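DNA repair protein rad60 (PDB 3GOE) is required for recombinational repair of DNA double-strand breaks and may work with the Smc5-Smc6 complex, this chain being its SUMO-like domain. Local coordinates at residues Lys8-Leu22 / Ser25-Tyr39. Numbering follows the deposited sequence.
With CA (calcium ion), chain B.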
loop_
_atom_site.group_PDB
_atom_site.type_symbol
_atom_site.label_atom_id
_atom_site.label_comp_id
_atom_site.label_asym_id
_atom_site.label_seq_id
_atom_site.Cartn_x
_atom_site.Cartn_y
_atom_site.Cartn_z
ATOM N N LYS A 8 3.032 -8.492 -12.209
ATOM C CA LYS A 8 3.725 -7.915 -11.081
ATOM C C LYS A 8 2.878 -7.005 -10.259
ATOM O O LYS A 8 3.257 -6.832 -9.068
ATOM C CB LYS A 8 4.995 -7.124 -11.571
ATOM C CG LYS A 8 5.983 -7.934 -12.408
ATOM C CD LYS A 8 6.463 -9.194 -11.733
ATOM C CE LYS A 8 7.697 -9.791 -12.448
ATOM N NZ LYS A 8 7.301 -10.401 -13.795
ATOM N N LEU A 9 1.883 -6.353 -10.819
ATOM C CA LEU A 9 1.200 -5.215 -10.186
ATOM C C LEU A 9 -0.180 -5.577 -9.686
ATOM O O LEU A 9 -0.918 -6.350 -10.317
ATOM C CB LEU A 9 1.028 -4.025 -11.164
ATOM C CG LEU A 9 2.288 -3.417 -11.714
ATOM C CD1 LEU A 9 1.917 -2.202 -12.534
ATOM C CD2 LEU A 9 3.299 -3.040 -10.674
ATOM N N ILE A 10 -0.556 -4.942 -8.580
ATOM C CA ILE A 10 -1.977 -4.820 -8.210
ATOM C C ILE A 10 -2.283 -3.321 -8.049
ATOM O O ILE A 10 -1.423 -2.514 -7.700
ATOM C CB ILE A 10 -2.350 -5.607 -6.946
ATOM C CG1 ILE A 10 -1.629 -5.148 -5.681
ATOM C CG2 ILE A 10 -2.187 -7.142 -7.211
ATOM C CD1 ILE A 10 -2.103 -5.859 -4.432
ATOM N N THR A 11 -3.545 -2.975 -8.297
ATOM C CA THR A 11 -4.029 -1.626 -8.066
ATOM C C THR A 11 -4.637 -1.557 -6.661
ATOM O O THR A 11 -5.460 -2.417 -6.336
ATOM C CB THR A 11 -5.023 -1.189 -9.150
ATOM O OG1 THR A 11 -4.402 -1.321 -10.415
ATOM C CG2 THR A 11 -5.456 0.268 -8.957
ATOM N N LEU A 12 -4.289 -0.551 -5.895
ATOM C CA LEU A 12 -4.818 -0.318 -4.558
ATOM C C LEU A 12 -5.305 1.103 -4.450
ATOM O O LEU A 12 -4.672 2.029 -4.949
ATOM C CB LEU A 12 -3.763 -0.585 -3.479
ATOM C CG LEU A 12 -3.276 -1.999 -3.351
ATOM C CD1 LEU A 12 -2.046 -2.046 -2.399
ATOM C CD2 LEU A 12 -4.345 -3.004 -2.915
ATOM N N LEU A 13 -6.410 1.294 -3.726
ATOM C CA LEU A 13 -6.884 2.603 -3.355
ATOM C C LEU A 13 -6.441 2.898 -1.932
ATOM O O LEU A 13 -6.787 2.173 -1.005
ATOM C CB LEU A 13 -8.387 2.677 -3.464
ATOM C CG LEU A 13 -9.041 3.952 -2.952
ATOM C CD1 LEU A 13 -8.575 5.159 -3.695
ATOM C CD2 LEU A 13 -10.544 3.776 -3.037
ATOM N N LEU A 14 -5.654 3.951 -1.773
ATOM C CA LEU A 14 -5.192 4.430 -0.451
ATOM C C LEU A 14 -6.012 5.672 -0.092
ATOM O O LEU A 14 -5.880 6.712 -0.711
ATOM C CB LEU A 14 -3.708 4.731 -0.451
ATOM C CG LEU A 14 -2.794 3.544 -0.163
ATOM C CD1 LEU A 14 -3.018 2.402 -1.133
ATOM C CD2 LEU A 14 -1.353 3.936 -0.072
ATOM N N ARG A 15 -6.862 5.533 0.895
ATOM C CA ARG A 15 -7.705 6.588 1.412
ATOM C C ARG A 15 -7.017 7.211 2.634
ATOM O O ARG A 15 -6.469 6.490 3.456
ATOM C CB ARG A 15 -9.077 6.069 1.855
ATOM C CG ARG A 15 -9.957 5.339 0.879
ATOM C CD ARG A 15 -11.274 4.818 1.490
ATOM N NE ARG A 15 -12.178 4.179 0.544
ATOM C CZ ARG A 15 -13.100 4.790 -0.173
ATOM N NH1 ARG A 15 -13.883 4.114 -0.994
ATOM N NH2 ARG A 15 -13.276 6.147 -0.089
ATOM N N SER A 16 -7.072 8.508 2.759
ATOM C CA SER A 16 -6.437 9.165 3.872
ATOM C C SER A 16 -7.328 10.300 4.393
ATOM O O SER A 16 -7.761 11.118 3.559
ATOM C CB SER A 16 -5.092 9.711 3.461
ATOM O OG SER A 16 -4.530 10.325 4.626
ATOM N N SER A 17 -7.592 10.354 5.680
ATOM C CA SER A 17 -8.454 11.413 6.194
ATOM C C SER A 17 -7.717 12.732 6.290
ATOM O O SER A 17 -8.347 13.805 6.336
ATOM C CB SER A 17 -9.000 10.930 7.564
ATOM O OG SER A 17 -8.003 11.064 8.540
ATOM N N LYS A 18 -6.387 12.729 6.333
ATOM C CA LYS A 18 -5.580 13.910 6.458
ATOM C C LYS A 18 -4.721 14.196 5.241
ATOM O O LYS A 18 -3.892 15.095 5.264
ATOM C CB LYS A 18 -4.672 13.787 7.669
ATOM C CG LYS A 18 -5.293 13.738 9.045
ATOM C CD LYS A 18 -4.203 13.811 10.102
ATOM C CE LYS A 18 -4.727 13.825 11.508
ATOM N NZ LYS A 18 -3.611 13.835 12.515
ATOM N N SER A 19 -4.818 13.444 4.167
ATOM C CA SER A 19 -4.000 13.724 2.976
ATOM C C SER A 19 -4.759 13.179 1.744
ATOM O O SER A 19 -5.835 12.631 1.865
ATOM C CB SER A 19 -2.595 13.163 3.084
ATOM O OG SER A 19 -2.569 11.756 3.338
ATOM N N GLU A 20 -4.141 13.420 0.586
ATOM C CA GLU A 20 -4.757 13.135 -0.721
ATOM C C GLU A 20 -4.929 11.641 -0.886
ATOM O O GLU A 20 -4.002 10.869 -0.699
ATOM C CB GLU A 20 -3.935 13.662 -1.901
ATOM C CG GLU A 20 -4.457 13.407 -3.326
ATOM C CD GLU A 20 -3.573 13.809 -4.491
ATOM O OE1 GLU A 20 -2.384 14.183 -4.268
ATOM O OE2 GLU A 20 -3.944 13.841 -5.719
ATOM N N ASP A 21 -6.126 11.231 -1.237
ATOM C CA ASP A 21 -6.347 9.836 -1.540
ATOM C C ASP A 21 -5.590 9.548 -2.810
ATOM O O ASP A 21 -5.334 10.506 -3.567
ATOM C CB ASP A 21 -7.841 9.579 -1.715
ATOM C CG ASP A 21 -8.665 9.805 -0.479
ATOM O OD1 ASP A 21 -8.146 10.114 0.606
ATOM O OD2 ASP A 21 -9.886 9.668 -0.662
ATOM N N LEU A 22 -5.212 8.299 -3.021
ATOM C CA LEU A 22 -4.430 7.946 -4.191
ATOM C C LEU A 22 -4.728 6.513 -4.630
ATOM O O LEU A 22 -4.650 5.623 -3.821
ATOM C CB LEU A 22 -2.955 8.105 -3.850
ATOM C CG LEU A 22 -1.984 7.841 -5.000
ATOM C CD1 LEU A 22 -2.108 8.937 -6.031
ATOM C CD2 LEU A 22 -0.528 7.688 -4.541
ATOM N N SER A 25 -0.632 1.597 -8.592
ATOM C CA SER A 25 -0.439 0.254 -9.128
ATOM C C SER A 25 0.981 -0.099 -8.705
ATOM O O SER A 25 1.978 0.456 -9.145
ATOM C CB SER A 25 -0.616 0.242 -10.603
ATOM O OG SER A 25 0.076 1.280 -11.268
ATOM N N ILE A 26 1.069 -1.018 -7.758
ATOM C CA ILE A 26 2.382 -1.274 -7.218
ATOM C C ILE A 26 2.741 -2.774 -7.285
ATOM O O ILE A 26 1.898 -3.660 -7.346
ATOM C CB ILE A 26 2.756 -0.844 -5.792
ATOM C CG1 ILE A 26 1.927 -1.631 -4.782
ATOM C CG2 ILE A 26 2.726 0.669 -5.674
ATOM C CD1 ILE A 26 2.712 -1.739 -3.479
ATOM N N PRO A 27 4.028 -3.033 -7.376
ATOM C CA PRO A 27 4.492 -4.435 -7.414
ATOM C C PRO A 27 4.207 -5.168 -6.129
ATOM O O PRO A 27 4.436 -4.661 -5.043
ATOM C CB PRO A 27 6.003 -4.284 -7.645
ATOM C CG PRO A 27 6.159 -2.943 -8.289
ATOM C CD PRO A 27 5.152 -2.103 -7.637
ATOM N N VAL A 28 3.751 -6.405 -6.269
ATOM C CA VAL A 28 3.436 -7.192 -5.079
ATOM C C VAL A 28 4.664 -7.665 -4.336
ATOM O O VAL A 28 4.581 -8.073 -3.190
ATOM C CB VAL A 28 2.530 -8.390 -5.454
ATOM C CG1 VAL A 28 1.196 -7.895 -5.998
ATOM C CG2 VAL A 28 3.226 -9.357 -6.397
ATOM N N ASP A 29 5.862 -7.527 -4.909
ATOM C CA ASP A 29 7.087 -7.762 -4.182
ATOM C C ASP A 29 7.569 -6.525 -3.395
ATOM O O ASP A 29 8.534 -6.664 -2.625
ATOM C CB ASP A 29 8.151 -8.373 -5.096
ATOM C CG ASP A 29 8.819 -7.420 -6.014
ATOM O OD1 ASP A 29 8.395 -6.259 -6.131
ATOM O OD2 ASP A 29 9.836 -7.890 -6.641
ATOM N N PHE A 30 6.926 -5.373 -3.525
ATOM C CA PHE A 30 7.220 -4.295 -2.616
ATOM C C PHE A 30 6.781 -4.692 -1.211
ATOM O O PHE A 30 5.783 -5.375 -1.063
ATOM C CB PHE A 30 6.473 -3.011 -3.034
ATOM C CG PHE A 30 7.040 -2.133 -4.102
ATOM C CD1 PHE A 30 8.029 -2.621 -4.935
ATOM C CD2 PHE A 30 6.580 -0.834 -4.257
ATOM C CE1 PHE A 30 8.541 -1.798 -5.989
ATOM C CE2 PHE A 30 7.038 -0.024 -5.289
ATOM C CZ PHE A 30 8.031 -0.542 -6.095
ATOM N N THR A 31 7.451 -4.151 -0.225
ATOM C CA THR A 31 6.920 -4.214 1.116
ATOM C C THR A 31 5.829 -3.170 1.343
ATOM O O THR A 31 5.639 -2.237 0.584
ATOM C CB THR A 31 8.045 -4.039 2.172
ATOM O OG1 THR A 31 8.617 -2.799 1.972
ATOM C CG2 THR A 31 9.033 -5.153 2.105
ATOM N N VAL A 32 5.097 -3.355 2.434
ATOM C CA VAL A 32 4.152 -2.357 2.889
ATOM C C VAL A 32 4.864 -1.028 3.123
ATOM O O VAL A 32 4.344 0.023 2.749
ATOM C CB VAL A 32 3.415 -2.887 4.147
ATOM C CG1 VAL A 32 2.675 -1.795 4.863
ATOM C CG2 VAL A 32 2.530 -4.056 3.714
ATOM N N LYS A 33 6.068 -1.057 3.697
ATOM C CA LYS A 33 6.822 0.188 3.870
ATOM C C LYS A 33 7.115 0.826 2.519
ATOM O O LYS A 33 7.002 2.050 2.371
ATOM C CB LYS A 33 8.125 -0.083 4.644
ATOM C CG LYS A 33 8.848 1.206 4.994
ATOM C CD LYS A 33 10.097 0.933 5.753
ATOM C CE LYS A 33 9.987 0.801 7.222
ATOM N NZ LYS A 33 11.431 1.016 7.659
ATOM N N ASP A 34 7.495 0.057 1.522
ATOM C CA ASP A 34 7.744 0.547 0.187
ATOM C C ASP A 34 6.473 1.233 -0.349
ATOM O O ASP A 34 6.529 2.291 -0.975
ATOM C CB ASP A 34 8.138 -0.571 -0.751
ATOM C CG ASP A 34 9.492 -1.186 -0.585
ATOM O OD1 ASP A 34 10.435 -0.470 -0.158
ATOM O OD2 ASP A 34 9.643 -2.367 -0.958
ATOM N N LEU A 35 5.309 0.582 -0.169
ATOM C CA LEU A 35 4.038 1.148 -0.597
ATOM C C LEU A 35 3.810 2.512 0.053
ATOM O O LEU A 35 3.384 3.461 -0.612
ATOM C CB LEU A 35 2.922 0.152 -0.268
ATOM C CG LEU A 35 1.482 0.629 -0.478
ATOM C CD1 LEU A 35 1.227 1.149 -1.892
ATOM C CD2 LEU A 35 0.529 -0.502 -0.103
ATOM N N ILE A 36 4.098 2.609 1.361
ATOM C CA ILE A 36 3.974 3.889 2.032
ATOM C C ILE A 36 4.909 4.919 1.486
ATOM O O ILE A 36 4.546 6.083 1.242
ATOM C CB ILE A 36 4.125 3.725 3.580
ATOM C CG1 ILE A 36 3.065 2.804 4.147
ATOM C CG2 ILE A 36 4.072 5.079 4.242
ATOM C CD1 ILE A 36 3.339 2.380 5.588
ATOM N N LYS A 37 6.185 4.554 1.263
ATOM C CA LYS A 37 7.156 5.469 0.698
ATOM C C LYS A 37 6.687 5.989 -0.667
ATOM O O LYS A 37 6.871 7.165 -0.985
ATOM C CB LYS A 37 8.534 4.834 0.553
ATOM C CG LYS A 37 9.255 4.614 1.854
ATOM C CD LYS A 37 10.618 3.942 1.618
ATOM C CE LYS A 37 11.461 3.852 2.852
ATOM N NZ LYS A 37 12.739 3.205 2.507
ATOM N N ARG A 38 6.159 5.107 -1.494
ATOM C CA ARG A 38 5.683 5.486 -2.829
ATOM C C ARG A 38 4.455 6.388 -2.722
ATOM O O ARG A 38 4.354 7.383 -3.440
ATOM C CB ARG A 38 5.419 4.221 -3.644
ATOM C CG ARG A 38 4.892 4.525 -5.038
ATOM C CD ARG A 38 5.822 5.301 -5.931
ATOM N NE ARG A 38 7.104 4.670 -6.197
ATOM C CZ ARG A 38 7.316 3.728 -7.112
ATOM N NH1 ARG A 38 6.347 3.244 -7.842
ATOM N NH2 ARG A 38 8.557 3.222 -7.304
ATOM N N TYR A 39 3.516 6.058 -1.847
ATOM C CA TYR A 39 2.399 6.948 -1.587
ATOM C C TYR A 39 2.901 8.361 -1.253
ATOM O O TYR A 39 2.426 9.363 -1.784
ATOM C CB TYR A 39 1.522 6.380 -0.446
ATOM C CG TYR A 39 0.485 7.379 -0.008
ATOM C CD1 TYR A 39 -0.688 7.573 -0.736
ATOM C CD2 TYR A 39 0.674 8.128 1.137
ATOM C CE1 TYR A 39 -1.636 8.506 -0.321
ATOM C CE2 TYR A 39 -0.267 9.070 1.505
ATOM C CZ TYR A 39 -1.418 9.259 0.792
ATOM O OH TYR A 39 -2.314 10.230 1.190
HETATM CA CA CA B . -8.437 12.176 1.641
HETATM O O HOH W 1 6.063 -7.749 -8.073
HETATM O O HOH W 2 -8.273 14.204 2.366
HETATM O O HOH W 3 -9.973 11.465 2.175
#
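Ile-10 and Ile-26 exchange paired backbone hydrogen bonds, joining the antiparallel strands 9-16 and 22-27 into the hairpin that opens this SUMO-like ubiquitin fold. Val-28 N extends the ladder by donating to Lys-8 O (2.9 Å). Beside the ladder, apolar side chains close the gap. Ile-10 sets CG2 against Val-28 CG1 (3.7 Å), the two side chains meeting at about a right angle, while Leu-9 CD2 lies against the Pro-27 ring. Farther along, helix 32-43 packs on the sheet: Leu-12 CD1 touches Leu-35 CD2 (3.8 Å), and Leu-14 CD2 comes within 3.8 Å of Tyr-39 CD1, the two side chains sliding past each other in opposite directions; the ring's edge meets Leu-22 CB. The polar end is separate. With CG anti to the backbone N (chi1 171°), Tyr-39 leads out from the helix to the hairpin turn. There Tyr-39 OH donates to Glu-20 O (2.6 Å), 33° off the carbonyl plane, and Tyr-39 OH lies 2.6 Å from Ser-19 OG, itself hydrogen-bonded to Ser-16 OG. Ser-16 O, Ser-19 O and Asp-21 OD1 bind calcium, with two modelled waters, one doubtfully close; Asp-21 OD1 also accepts from Ser-16 N. Tyr-39 thus ties helix to turn and, as a second-shell group, may steady the calcium-binding shape.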